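Local coordinates for oxidoreductase (Listeria innocua, PDB 3E18), which binds NAD and is probably a dehydrogenase of the GFO/IDH/MocA oxidoreductase family, with a substrate that is not established, at residues T22-S25 and E31-G34; I83-L86 and H91-C94; L132-M137 and G248-W253; Q184-V189 and Y329-L334. One frame throughout, in Å; residues are numbered along the deposited sequence.

Interactions 1 and 2 belong to the NAD-binding Rossmann domain, where each sets a helix against a strand of the same parallel sheet; their centres lie about 16 Å apart. Interactions 3 and 4 belong to the C-terminal part of the molecule and touch each other, Lys135 packing on Phe187 and Leu188, and Ile134 on Leu188. Interactions 2 and 3 are buried and wholly apolar, whereas interactions 1 and 4 are partly buried. Interaction 1 is the polar exception, a water joining a serine to the strand backbone beside a small apolar contact. Interaction 3 sets a helix on a sheet strand, while interaction 4 packs helix against helix through one leucine.

Interaction 1 (T22-S25 and E31-G34); sequences TLAS and EVHG
A small, partly buried helix-on-strand contact, made by Ala24 and Ser25 with Val32, joins the 22-25 segment of helix 15-25 to strand 30-36 at the edge of the parallel sheet. Val32 meets both helix residues with one methyl. With CG1 anti to the backbone N (chi1 -179°), its CG2 lies beside that N and faces the helix, where it approaches Ala24 CB at 4.2 Å. The same CG2 is 3.8 Å from Ser25 OG, an apolar-to-polar neighbour at the more exposed margin. These segments close the first beta-alpha-beta unit of the Rossmann fold, strand 6-11, helix 15-25 and strand 30-36; the first turn of helix 15-25 carries Gly15 and Met16, which bind NAD. Behind the pair, Ala24 rests on Leu8 and Val32 on Ile10, both on strand 6-11, and Tyr308 of helix 307-315 also packs on Ala24. A water spans the gap beside the methyl group: it donates to Ser25 OG at 2.6 Å and accepts from the backbone Val32 N at 3.0 Å. Ser25 OG is additionally hydrogen-bonded to Val21 O, one helical turn earlier.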
loop_
_atom_site.group_PDB
_atom_site.type_symbol
_atom_site.label_atom_id
_atom_site.label_comp_id
_atom_site.label_asym_id
_atom_site.label_seq_id
_atom_site.Cartn_x
_atom_site.Cartn_y
_atom_site.Cartn_z
ATOM N N THR A 22 -15.609 31.850 13.833
ATOM C CA THR A 22 -14.207 32.272 13.883
ATOM C C THR A 22 -13.582 32.428 12.494
ATOM O O THR A 22 -12.909 33.421 12.229
ATOM C CB THR A 22 -13.367 31.310 14.754
ATOM O OG1 THR A 22 -14.052 31.076 15.992
ATOM C CG2 THR A 22 -11.996 31.898 15.056
ATOM N N LEU A 23 -13.832 31.467 11.607
ATOM C CA LEU A 23 -13.249 31.485 10.259
ATOM C C LEU A 23 -13.737 32.626 9.375
ATOM O O LEU A 23 -12.925 33.338 8.774
ATOM C CB LEU A 23 -13.491 30.152 9.532
ATOM C CG LEU A 23 -12.688 28.922 9.949
ATOM C CD1 LEU A 23 -13.135 27.688 9.164
ATOM C CD2 LEU A 23 -11.198 29.171 9.766
ATOM N N ALA A 24 -15.054 32.792 9.281
ATOM C CA ALA A 24 -15.638 33.836 8.430
ATOM C C ALA A 24 -15.318 35.257 8.932
ATOM O O ALA A 24 -15.083 36.165 8.129
ATOM C CB ALA A 24 -17.140 33.635 8.296
ATOM N N SER A 25 -15.284 35.430 10.256
ATOM C CA SER A 25 -14.925 36.714 10.884
ATOM C C SER A 25 -13.500 37.190 10.595
ATOM O O SER A 25 -13.228 38.391 10.625
ATOM C CB SER A 25 -15.112 36.636 12.395
ATOM O OG SER A 25 -16.471 36.437 12.722
ATOM N N GLU A 31 -18.883 39.361 7.398
ATOM C CA GLU A 31 -19.121 39.142 8.814
ATOM C C GLU A 31 -20.250 38.144 9.037
ATOM O O GLU A 31 -21.007 37.836 8.106
ATOM C CB GLU A 31 -19.364 40.472 9.537
ATOM C CG GLU A 31 -20.709 41.097 9.298
ATOM C CD GLU A 31 -20.930 42.348 10.141
ATOM O OE1 GLU A 31 -20.356 43.409 9.796
ATOM O OE2 GLU A 31 -21.693 42.266 11.136
ATOM N N VAL A 32 -20.341 37.624 10.263
ATOM C CA VAL A 32 -21.401 36.708 10.626
ATOM C C VAL A 32 -22.593 37.534 11.080
ATOM O O VAL A 32 -22.552 38.186 12.125
ATOM C CB VAL A 32 -20.979 35.726 11.747
ATOM C CG1 VAL A 32 -22.115 34.779 12.068
ATOM C CG2 VAL A 32 -19.726 34.946 11.345
ATOM N N HIS A 33 -23.647 37.507 10.279
ATOM C CA HIS A 33 -24.867 38.250 10.576
ATOM C C HIS A 33 -25.675 37.554 11.653
ATOM O O HIS A 33 -26.384 38.196 12.425
ATOM C CB HIS A 33 -25.709 38.379 9.317
ATOM C CG HIS A 33 -26.735 39.466 9.385
ATOM N ND1 HIS A 33 -26.425 40.794 9.184
ATOM C CD2 HIS A 33 -28.068 39.421 9.619
ATOM C CE1 HIS A 33 -27.524 41.521 9.294
ATOM N NE2 HIS A 33 -28.533 40.711 9.559
ATOM N N GLY A 34 -25.572 36.231 11.693
ATOM C CA GLY A 34 -26.328 35.438 12.639
ATOM C C GLY A 34 -26.319 33.941 12.390
ATOM O O GLY A 34 -25.560 33.433 11.558
HETATM O O HOH W 1 -18.069 38.381 12.033
#

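Interaction 2 (I83-L86 and H91-C94); sequences ISAL and HVVC
The beta-alpha-beta crossover of strand 68-71, helix 78-87 and strand 91-95, part of the Rossmann fold, is closed here by Ala85 and Leu86 of the helix packing on Val92 of the following strand. The short connection between helix and strand brings the backbones close, Leu86 CA lying 6.2 Å from His91 CA, and the gap widens to 7.0 Å between Ala85 CA and Val92 CA. Across it the contact is entirely apolar and fully buried. The small side chain of Ala85 points at the strand and lets Val92 come near, while Leu86 begins beside the contact and its branched end closes in on the valine. The side chains of Leu86 and Val92 cross at about a right angle. The helix also packs on its neighbours: Ala85 touches Val69 of strand 68-71 and Tyr57 and Leu61 of helix 57-62, and Leu86 packs on Ile108, Val111 and Ala112 of helix 102-115. The next strand residue, Val93, instead meets Phe307 and Phe311 of helix 307-315. Strand 91-95 ends with the NAD-binding residue Glu95, and Lys96, which also binds NAD, follows it; the side chain of Glu95 is about 9 Å from that of Val92. On the valine, a chi1 of 172° turns CG2 to the helix. This methyl meets Ala85 CB at 3.7 Å. It also lies against the fork of the leucine, with Leu86 CG 4.0 Å and Leu86 CD2 4.1 Å from Val92 CG2.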
loop_
_atom_site.group_PDB
_atom_site.type_symbol
_atom_site.label_atom_id
_atom_site.label_comp_id
_atom_site.label_asym_id
_atom_site.label_seq_id
_atom_site.Cartn_x
_atom_site.Cartn_y
_atom_site.Cartn_z
ATOM N N ILE A 83 -30.083 24.532 -2.343
ATOM C CA ILE A 83 -30.988 24.922 -3.433
ATOM C C ILE A 83 -31.993 25.971 -2.929
ATOM O O ILE A 83 -32.211 26.971 -3.589
ATOM C CB ILE A 83 -31.677 23.691 -4.080
ATOM C CG1 ILE A 83 -30.639 22.861 -4.849
ATOM C CG2 ILE A 83 -32.865 24.119 -4.978
ATOM C CD1 ILE A 83 -31.155 21.530 -5.384
ATOM N N SER A 84 -32.533 25.781 -1.726
ATOM C CA SER A 84 -33.383 26.800 -1.100
ATOM C C SER A 84 -32.724 28.167 -0.971
ATOM O O SER A 84 -33.359 29.187 -1.243
ATOM C CB SER A 84 -33.842 26.353 0.289
ATOM O OG SER A 84 -34.755 25.294 0.156
ATOM N N ALA A 85 -31.466 28.194 -0.526
ATOM C CA ALA A 85 -30.761 29.461 -0.343
ATOM C C ALA A 85 -30.506 30.124 -1.684
ATOM O O ALA A 85 -30.748 31.325 -1.851
ATOM C CB ALA A 85 -29.469 29.253 0.417
ATOM N N LEU A 86 -30.060 29.335 -2.655
ATOM C CA LEU A 86 -29.855 29.846 -4.001
ATOM C C LEU A 86 -31.121 30.489 -4.566
ATOM O O LEU A 86 -31.082 31.660 -4.942
ATOM C CB LEU A 86 -29.298 28.776 -4.941
ATOM C CG LEU A 86 -27.853 28.359 -4.615
ATOM C CD1 LEU A 86 -27.518 27.045 -5.285
ATOM C CD2 LEU A 86 -26.819 29.444 -4.973
ATOM N N HIS A 91 -25.940 33.591 -1.909
ATOM C CA HIS A 91 -24.743 32.807 -2.202
ATOM C C HIS A 91 -24.584 31.732 -1.120
ATOM O O HIS A 91 -25.124 31.858 -0.006
ATOM C CB HIS A 91 -23.491 33.694 -2.242
ATOM C CG HIS A 91 -23.581 34.850 -3.199
ATOM N ND1 HIS A 91 -23.470 34.701 -4.567
ATOM C CD2 HIS A 91 -23.736 36.176 -2.980
ATOM C CE1 HIS A 91 -23.566 35.885 -5.148
ATOM N NE2 HIS A 91 -23.732 36.797 -4.207
ATOM N N VAL A 92 -23.854 30.664 -1.438
ATOM C CA VAL A 92 -23.780 29.511 -0.533
ATOM C C VAL A 92 -22.359 29.013 -0.359
ATOM O O VAL A 92 -21.649 28.794 -1.344
ATOM C CB VAL A 92 -24.659 28.326 -1.042
ATOM C CG1 VAL A 92 -24.422 27.068 -0.222
ATOM C CG2 VAL A 92 -26.132 28.690 -1.032
ATOM N N VAL A 93 -21.949 28.854 0.900
ATOM C CA VAL A 93 -20.790 28.039 1.222
ATOM C C VAL A 93 -21.322 26.760 1.871
ATOM O O VAL A 93 -22.108 26.805 2.823
ATOM C CB VAL A 93 -19.758 28.745 2.163
ATOM C CG1 VAL A 93 -18.566 27.806 2.448
ATOM C CG2 VAL A 93 -19.238 30.031 1.546
ATOM N N CYS A 94 -20.900 25.620 1.336
ATOM C CA CYS A 94 -21.349 24.341 1.848
ATOM C C CYS A 94 -20.173 23.498 2.328
ATOM O O CYS A 94 -19.189 23.321 1.624
ATOM C CB CYS A 94 -22.138 23.593 0.782
ATOM S SG CYS A 94 -22.938 22.099 1.353
#

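Interaction 3 (L132-M137 and G248-W253); sequences LIIKEM and GIIHDW
Ile250 reaches from the strand to two isoleucines of the facing helix, Ile133 and Ile134, and buries more surface in this contact than any other residue of the two segments. Its CG1 is anti to the carbonyl carbon (chi1 -53°) and the chain then runs extended, which carries CD1 out to the helix. That terminal methyl abuts both neighbours: Ile134 CD1 lies 3.7 Å from Ile250 CD1, and Ile133 CG2 is 3.9 Å from it on the branch side of its residue. Ile134 sets off alongside the contact, but a bent second torsion (chi2 -63°) swings its end toward the strand, and its chain slides past that of Ile250 in the opposite direction. The elements joined are helix 129-140 and strand 246-250 of the large mixed sheet in the C-terminal domain. Helix and strand run nearly antiparallel, at 168°, with their short axes 10.4 Å apart at closest. Trp239 of the adjoining strand 239-243 touches both Ile134 and Ile250, extending the hydrophobic layer. On the other side of the strand, Ile249 points away from the helix and packs on Ile234 of the second subunit. Further along the helix Met137 lies against Gly248, where the strand has no side chain: the methionine methyl comes directly onto the backbone, with Met137 CE 4.2 Å from Gly248 CA. Met137 also touches Val241 and Met146.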
loop_
_atom_site.group_PDB
_atom_site.type_symbol
_atom_site.label_atom_id
_atom_site.label_comp_id
_atom_site.label_asym_id
_atom_site.label_seq_id
_atom_site.Cartn_x
_atom_site.Cartn_y
_atom_site.Cartn_z
ATOM N N LEU A 132 0.730 21.364 1.253
ATOM C CA LEU A 132 1.402 22.406 0.481
ATOM C C LEU A 132 2.912 22.158 0.316
ATOM O O LEU A 132 3.497 22.546 -0.708
ATOM C CB LEU A 132 1.099 23.801 1.046
ATOM C CG LEU A 132 -0.367 24.261 0.884
ATOM C CD1 LEU A 132 -0.596 25.620 1.535
ATOM C CD2 LEU A 132 -0.817 24.288 -0.581
ATOM N N ILE A 133 3.515 21.474 1.290
ATOM C CA ILE A 133 4.885 20.918 1.129
ATOM C C ILE A 133 4.953 19.938 -0.052
ATOM O O ILE A 133 5.838 20.056 -0.896
ATOM C CB ILE A 133 5.404 20.271 2.429
ATOM C CG1 ILE A 133 5.619 21.344 3.499
ATOM C CG2 ILE A 133 6.719 19.512 2.203
ATOM C CD1 ILE A 133 5.837 20.792 4.888
ATOM N N ILE A 134 3.998 19.005 -0.134
ATOM C CA ILE A 134 3.934 18.064 -1.265
ATOM C C ILE A 134 3.706 18.790 -2.601
ATOM O O ILE A 134 4.295 18.434 -3.642
ATOM C CB ILE A 134 2.825 16.970 -1.037
ATOM C CG1 ILE A 134 3.042 16.246 0.309
ATOM C CG2 ILE A 134 2.805 15.954 -2.157
ATOM C CD1 ILE A 134 4.358 15.459 0.401
ATOM N N LYS A 135 2.846 19.805 -2.566
ATOM C CA LYS A 135 2.571 20.634 -3.735
ATOM C C LYS A 135 3.833 21.367 -4.170
ATOM O O LYS A 135 4.134 21.438 -5.351
ATOM C CB LYS A 135 1.446 21.629 -3.426
ATOM C CG LYS A 135 0.973 22.432 -4.622
ATOM C CD LYS A 135 -0.344 23.116 -4.287
ATOM C CE LYS A 135 -1.085 23.538 -5.544
ATOM N NZ LYS A 135 -0.502 24.786 -6.097
ATOM N N GLU A 136 4.580 21.898 -3.208
ATOM C CA GLU A 136 5.893 22.500 -3.528
ATOM C C GLU A 136 6.839 21.490 -4.199
ATOM O O GLU A 136 7.401 21.774 -5.274
ATOM C CB GLU A 136 6.536 23.114 -2.274
ATOM C CG GLU A 136 7.929 23.756 -2.497
ATOM C CD GLU A 136 7.906 25.089 -3.255
ATOM O OE1 GLU A 136 6.809 25.603 -3.570
ATOM O OE2 GLU A 136 9.003 25.636 -3.523
ATOM N N MET A 137 6.969 20.304 -3.596
ATOM C CA MET A 137 7.815 19.239 -4.155
ATOM C C MET A 137 7.371 18.848 -5.559
ATOM O O MET A 137 8.200 18.685 -6.447
ATOM C CB MET A 137 7.850 18.005 -3.241
ATOM C CG MET A 137 8.442 18.266 -1.872
ATOM S SD MET A 137 8.257 16.892 -0.731
ATOM C CE MET A 137 9.197 15.625 -1.567
ATOM N N GLY A 248 10.255 11.107 -0.711
ATOM C CA GLY A 248 9.991 11.982 0.440
ATOM C C GLY A 248 9.018 11.394 1.440
ATOM O O GLY A 248 8.191 10.563 1.112
ATOM N N ILE A 249 9.099 11.854 2.679
ATOM C CA ILE A 249 8.226 11.340 3.701
ATOM C C ILE A 249 7.861 12.520 4.605
ATOM O O ILE A 249 8.718 13.376 4.900
ATOM C CB ILE A 249 8.901 10.154 4.489
ATOM C CG1 ILE A 249 7.903 9.433 5.412
ATOM C CG2 ILE A 249 10.133 10.626 5.284
ATOM C CD1 ILE A 249 8.406 8.081 5.913
ATOM N N ILE A 250 6.577 12.610 4.956
ATOM C CA ILE A 250 6.115 13.496 6.013
ATOM C C ILE A 250 5.457 12.582 7.042
ATOM O O ILE A 250 4.455 11.937 6.767
ATOM C CB ILE A 250 5.140 14.602 5.516
ATOM C CG1 ILE A 250 5.740 15.387 4.354
ATOM C CG2 ILE A 250 4.811 15.563 6.643
ATOM C CD1 ILE A 250 4.880 16.529 3.853
ATOM N N HIS A 251 6.049 12.485 8.217
ATOM C CA HIS A 251 5.577 11.524 9.210
ATOM C C HIS A 251 4.195 11.829 9.754
ATOM O O HIS A 251 3.331 10.947 9.822
ATOM C CB HIS A 251 6.568 11.434 10.364
ATOM C CG HIS A 251 7.893 10.878 9.967
ATOM N ND1 HIS A 251 8.093 9.537 9.722
ATOM C CD2 HIS A 251 9.089 11.481 9.772
ATOM C CE1 HIS A 251 9.358 9.338 9.390
ATOM N NE2 HIS A 251 9.982 10.502 9.409
ATOM N N ASP A 252 3.986 13.087 10.117
ATOM C CA ASP A 252 2.897 13.461 10.999
ATOM C C ASP A 252 2.507 14.929 10.752
ATOM O O ASP A 252 3.134 15.621 9.936
ATOM C CB ASP A 252 3.373 13.242 12.448
ATOM C CG ASP A 252 2.264 13.365 13.467
ATOM O OD1 ASP A 252 2.405 14.208 14.391
ATOM O OD2 ASP A 252 1.254 12.637 13.342
ATOM N N TRP A 253 1.471 15.389 11.455
ATOM C CA TRP A 253 1.003 16.779 11.421
ATOM C C TRP A 253 2.047 17.799 11.900
ATOM O O TRP A 253 1.953 18.980 11.566
ATOM C CB TRP A 253 -0.279 16.947 12.251
ATOM C CG TRP A 253 -1.409 16.037 11.852
ATOM C CD1 TRP A 253 -1.959 15.030 12.603
ATOM C CD2 TRP A 253 -2.125 16.048 10.609
ATOM N NE1 TRP A 253 -2.970 14.414 11.898
ATOM C CE2 TRP A 253 -3.097 15.024 10.677
ATOM C CE3 TRP A 253 -2.039 16.825 9.445
ATOM C CZ2 TRP A 253 -3.970 14.753 9.626
ATOM C CZ3 TRP A 253 -2.917 16.562 8.404
ATOM C CH2 TRP A 253 -3.867 15.532 8.499
#

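Interaction 4 (Q184-V189 and Y329-L334); sequences QLLFLV and YQVLKL
Leu186 projects from helix 173-188 onto Gln330, Val331 and Leu334 of helix 325-344, and its side chain carries this helix-helix contact. CB points toward the partner helix and lies 4.3 Å from Val331 CG2, a loose approach. An off-staggered first torsion (chi1 -104°) places CG, and from this fork the two methyls part. CD1 meets Leu334 CD2 at 3.8 Å. CD2 lies against one turn of the partner, 3.9 Å from both Leu334 CD2 and Val331 CG2. The backbone Gln330 O is also 3.9 Å from Leu186 CD2, with Gln330 CB a little beyond at 4.2 Å. Leu334 brings CD2 to the contact with CG anti to the backbone N, and the two leucines approach at a slant. Gln330 adds its aliphatic base at the exposed margin, while its amide end leads away. The short axes of the two helices come within 10.2 Å and are inclined at 128°, and Leu186 bridges the helices where they cross. Leu186 also packs on Phe218 of strand 211-218, linking helix 173-188 to the C-terminal sheet. On the far side of helix 325-344, Tyr329, Leu332 and Lys333 touch helix 102-115 of the NAD-binding domain, and helix 325-344 thus lies between helix 102-115 and helix 173-188.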
loop_
_atom_site.group_PDB
_atom_site.type_symbol
_atom_site.label_atom_id
_atom_site.label_comp_id
_atom_site.label_asym_id
_atom_site.label_seq_id
_atom_site.Cartn_x
_atom_site.Cartn_y
_atom_site.Cartn_z
ATOM N N GLN A 184 -7.519 16.923 -2.274
ATOM C CA GLN A 184 -6.071 17.230 -2.340
ATOM C C GLN A 184 -5.425 16.604 -3.565
ATOM O O GLN A 184 -4.769 17.284 -4.354
ATOM C CB GLN A 184 -5.359 16.719 -1.094
ATOM C CG GLN A 184 -5.481 17.665 0.116
ATOM C CD GLN A 184 -4.844 17.105 1.384
ATOM O OE1 GLN A 184 -4.399 15.958 1.434
ATOM N NE2 GLN A 184 -4.790 17.929 2.412
ATOM N N LEU A 185 -5.649 15.310 -3.745
ATOM C CA LEU A 185 -4.997 14.570 -4.836
ATOM C C LEU A 185 -5.406 15.054 -6.218
ATOM O O LEU A 185 -4.565 15.196 -7.131
ATOM C CB LEU A 185 -5.330 13.076 -4.705
ATOM C CG LEU A 185 -4.816 12.125 -5.792
ATOM C CD1 LEU A 185 -3.295 11.976 -5.748
ATOM C CD2 LEU A 185 -5.504 10.780 -5.644
ATOM N N LEU A 186 -6.703 15.270 -6.388
ATOM C CA LEU A 186 -7.244 15.678 -7.693
ATOM C C LEU A 186 -6.950 17.156 -7.995
ATOM O O LEU A 186 -6.810 17.571 -9.159
ATOM C CB LEU A 186 -8.743 15.357 -7.753
ATOM C CG LEU A 186 -9.156 14.133 -8.587
ATOM C CD1 LEU A 186 -8.300 12.909 -8.299
ATOM C CD2 LEU A 186 -10.640 13.806 -8.439
ATOM N N PHE A 187 -6.860 17.947 -6.933
ATOM C CA PHE A 187 -6.366 19.322 -7.028
ATOM C C PHE A 187 -4.889 19.354 -7.470
ATOM O O PHE A 187 -4.508 20.192 -8.292
ATOM C CB PHE A 187 -6.575 20.043 -5.679
ATOM C CG PHE A 187 -6.073 21.470 -5.644
ATOM C CD1 PHE A 187 -6.415 22.378 -6.651
ATOM C CD2 PHE A 187 -5.289 21.909 -4.574
ATOM C CE1 PHE A 187 -5.962 23.702 -6.606
ATOM C CE2 PHE A 187 -4.821 23.233 -4.518
ATOM C CZ PHE A 187 -5.167 24.127 -5.537
ATOM N N LEU A 188 -4.068 18.441 -6.942
ATOM C CA LEU A 188 -2.639 18.397 -7.286
ATOM C C LEU A 188 -2.361 17.898 -8.709
ATOM O O LEU A 188 -1.612 18.524 -9.460
ATOM C CB LEU A 188 -1.869 17.536 -6.284
ATOM C CG LEU A 188 -0.342 17.577 -6.377
ATOM C CD1 LEU A 188 0.203 18.999 -6.197
ATOM C CD2 LEU A 188 0.281 16.630 -5.365
ATOM N N VAL A 189 -2.969 16.766 -9.065
ATOM C CA VAL A 189 -2.651 16.068 -10.310
ATOM C C VAL A 189 -3.518 16.625 -11.431
ATOM O O VAL A 189 -4.733 16.704 -11.289
ATOM C CB VAL A 189 -2.856 14.538 -10.139
ATOM C CG1 VAL A 189 -2.489 13.786 -11.424
ATOM C CG2 VAL A 189 -2.022 14.018 -8.962
ATOM N N TYR A 329 -17.081 18.151 -8.224
ATOM C CA TYR A 329 -17.829 17.152 -8.999
ATOM C C TYR A 329 -16.999 15.899 -9.307
ATOM O O TYR A 329 -17.466 14.775 -9.084
ATOM C CB TYR A 329 -18.355 17.773 -10.309
ATOM C CG TYR A 329 -19.062 16.794 -11.230
ATOM C CD1 TYR A 329 -20.284 16.229 -10.866
ATOM C CD2 TYR A 329 -18.505 16.430 -12.464
ATOM C CE1 TYR A 329 -20.936 15.318 -11.695
ATOM C CE2 TYR A 329 -19.159 15.524 -13.315
ATOM C CZ TYR A 329 -20.370 14.974 -12.917
ATOM O OH TYR A 329 -21.029 14.077 -13.718
ATOM N N GLN A 330 -15.783 16.100 -9.812
ATOM C CA GLN A 330 -14.883 14.981 -10.134
ATOM C C GLN A 330 -14.498 14.182 -8.897
ATOM O O GLN A 330 -14.386 12.960 -8.959
ATOM C CB GLN A 330 -13.642 15.453 -10.872
ATOM C CG GLN A 330 -13.919 16.079 -12.239
ATOM C CD GLN A 330 -14.528 15.109 -13.255
ATOM O OE1 GLN A 330 -14.279 13.901 -13.224
ATOM N NE2 GLN A 330 -15.325 15.647 -14.170
ATOM N N VAL A 331 -14.331 14.872 -7.772
ATOM C CA VAL A 331 -14.133 14.178 -6.490
ATOM C C VAL A 331 -15.342 13.310 -6.154
ATOM O O VAL A 331 -15.181 12.146 -5.808
ATOM C CB VAL A 331 -13.813 15.158 -5.362
ATOM C CG1 VAL A 331 -13.745 14.440 -4.007
ATOM C CG2 VAL A 331 -12.492 15.858 -5.650
ATOM N N LEU A 332 -16.556 13.850 -6.295
ATOM C CA LEU A 332 -17.754 13.078 -5.946
ATOM C C LEU A 332 -17.936 11.862 -6.851
ATOM O O LEU A 332 -18.347 10.811 -6.385
ATOM C CB LEU A 332 -19.022 13.954 -5.938
ATOM C CG LEU A 332 -19.145 15.070 -4.891
ATOM C CD1 LEU A 332 -20.372 15.919 -5.209
ATOM C CD2 LEU A 332 -19.245 14.553 -3.474
ATOM N N LYS A 333 -17.583 12.010 -8.126
ATOM C CA LYS A 333 -17.555 10.896 -9.061
ATOM C C LYS A 333 -16.509 9.851 -8.652
ATOM O O LYS A 333 -16.725 8.653 -8.839
ATOM C CB LYS A 333 -17.238 11.400 -10.466
ATOM C CG LYS A 333 -18.429 11.907 -11.257
ATOM C CD LYS A 333 -18.013 12.250 -12.686
ATOM C CE LYS A 333 -18.019 11.041 -13.627
ATOM N NZ LYS A 333 -19.395 10.510 -13.897
ATOM N N LEU A 334 -15.391 10.309 -8.084
ATOM C CA LEU A 334 -14.343 9.404 -7.599
ATOM C C LEU A 334 -14.813 8.627 -6.370
ATOM O O LEU A 334 -14.567 7.428 -6.261
ATOM C CB LEU A 334 -13.030 10.165 -7.312
ATOM C CG LEU A 334 -11.789 9.409 -6.800
ATOM C CD1 LEU A 334 -11.490 8.205 -7.657
ATOM C CD2 LEU A 334 -10.569 10.317 -6.778
#